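Acetoin utilization protein AcuB, putative (Vibrio cholerae, PDB 2O16) is of unknown function but carries a pair of CBS domains and may act as a regulatory protein linked to acetoin utilization. Local coordinates at residues Ala133-Leu136 against Leu137-Gln140. Residues are numbered along the deposited sequence; the frame is centred on the assembly and turned at random.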
loop_
_atom_site.group_PDB
_atom_site.type_symbol
_atom_site.label_atom_id
_atom_site.label_comp_id
_atom_site.label_asym_id
_atom_site.label_seq_id
_atom_site.Cartn_x
_atom_site.Cartn_y
_atom_site.Cartn_z
ATOM N N ALA A 133 -9.874 -14.167 0.099
ATOM C CA ALA A 133 -10.620 -15.046 -0.846
ATOM C C ALA A 133 -10.451 -16.534 -0.487
ATOM O O ALA A 133 -11.423 -17.326 -0.515
ATOM C CB ALA A 133 -10.171 -14.797 -2.324
ATOM N N ILE A 134 -9.216 -16.911 -0.162
ATOM C CA ILE A 134 -8.924 -18.294 0.274
ATOM C C ILE A 134 -9.739 -18.643 1.532
ATOM O O ILE A 134 -10.416 -19.687 1.576
ATOM C CB ILE A 134 -7.409 -18.494 0.519
ATOM C CG1 ILE A 134 -6.627 -18.391 -0.808
ATOM C CG2 ILE A 134 -7.100 -19.878 1.229
ATOM C CD1 ILE A 134 -5.050 -18.228 -0.595
ATOM N N ASN A 135 -9.710 -17.772 2.545
ATOM C CA ASN A 135 -10.432 -18.073 3.779
ATOM C C ASN A 135 -11.936 -18.174 3.550
ATOM O O ASN A 135 -12.593 -19.022 4.143
ATOM C CB ASN A 135 -10.112 -17.086 4.913
ATOM C CG ASN A 135 -8.649 -17.093 5.309
ATOM O OD1 ASN A 135 -8.119 -16.083 5.789
ATOM N ND2 ASN A 135 -7.971 -18.212 5.071
ATOM N N LEU A 136 -12.481 -17.314 2.695
ATOM C CA LEU A 136 -13.917 -17.387 2.365
ATOM C C LEU A 136 -14.262 -18.666 1.587
ATOM O O LEU A 136 -15.291 -19.293 1.830
ATOM C CB LEU A 136 -14.352 -16.156 1.569
ATOM C CG LEU A 136 -14.298 -14.859 2.408
ATOM C CD1 LEU A 136 -14.405 -13.599 1.547
ATOM C CD2 LEU A 136 -15.365 -14.840 3.521
ATOM N N LEU A 137 -13.403 -19.050 0.651
ATOM C CA LEU A 137 -13.643 -20.274 -0.098
ATOM C C LEU A 137 -13.557 -21.484 0.835
ATOM O O LEU A 137 -14.351 -22.418 0.713
ATOM C CB LEU A 137 -12.646 -20.404 -1.248
ATOM C CG LEU A 137 -12.951 -19.445 -2.410
ATOM C CD1 LEU A 137 -11.692 -19.229 -3.273
ATOM C CD2 LEU A 137 -14.142 -19.919 -3.225
ATOM N N GLU A 138 -12.578 -21.461 1.732
ATOM C CA GLU A 138 -12.449 -22.520 2.765
ATOM C C GLU A 138 -13.709 -22.643 3.621
ATOM O O GLU A 138 -14.166 -23.753 3.897
ATOM C CB GLU A 138 -11.211 -22.315 3.647
ATOM C CG GLU A 138 -9.925 -22.589 2.877
ATOM C CD GLU A 138 -8.625 -22.328 3.645
ATOM O OE1 GLU A 138 -8.626 -21.563 4.646
ATOM O OE2 GLU A 138 -7.588 -22.871 3.198
ATOM N N LEU A 139 -14.262 -21.497 4.008
ATOM C CA LEU A 139 -15.505 -21.434 4.770
ATOM C C LEU A 139 -16.658 -22.024 3.979
ATOM O O LEU A 139 -17.471 -22.786 4.510
ATOM C CB LEU A 139 -15.815 -19.972 5.112
ATOM C CG LEU A 139 -17.019 -19.625 5.976
ATOM C CD1 LEU A 139 -16.943 -20.386 7.335
ATOM C CD2 LEU A 139 -17.044 -18.119 6.166
ATOM N N GLN A 140 -16.749 -21.633 2.709
ATOM C CA GLN A 140 -17.793 -22.118 1.817
ATOM C C GLN A 140 -17.707 -23.646 1.640
ATOM O O GLN A 140 -18.736 -24.326 1.589
ATOM C CB GLN A 140 -17.777 -21.327 0.486
ATOM C CG GLN A 140 -18.318 -19.884 0.668
ATOM C CD GLN A 140 -18.133 -18.891 -0.519
ATOM O OE1 GLN A 140 -18.024 -19.301 -1.688
ATOM N NE2 GLN A 140 -18.171 -17.553 -0.205
#
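Glu138 lies beside Ile134 and Asn135 on the surface of their shared helix, its side chain pointing the same way as theirs. Glu138 CB rests against two carbonyl oxygens of the preceding turn, those of Ile134 and Asn135. CG sits beside the backbone N and anti to the carbonyl carbon (chi1 -71°), which turns the chain toward the preceding turn and brings Glu138 CG to 3.2 Å from Ile134 O. From there the chain runs extended, and the carboxylate carbon Glu138 CD comes to 3.8 Å from Ile134 CG2. The two carboxylate oxygens then part company. Glu138 OE2 lies 3.6 Å from the same methyl, Ile134 CG2, a van der Waals contact of the oxygen with the methyl. Glu138 OE1 takes a weak hydrogen bond from Asn135 ND2, long at 3.4 Å and bent to 146° at the hydrogen, with amide and carboxylate planes turned 33° apart. Glutamate suits this place because its methylenes can lie along the helix while its charged end stays on the exposed surface; asparagine offers an N-H three residues earlier, and the beta-branched isoleucine supplies a methyl one turn back. Beneath them the backbone is regular: Glu138 N donates to Ile134 O at 2.8 Å, and Gln140 N to Leu136 O at 2.9 Å. Leu137 and Gln140 likewise lay their CG atoms near the carbonyl oxygens of Ala133 and Leu136. Such i to i+3 and i to i+4 side-chain contacts over i+4 to i backbone bonds are typical of an exposed alpha-helix, here the last turns of helix 126-141, the C-terminal helix of this two-CBS-domain chain.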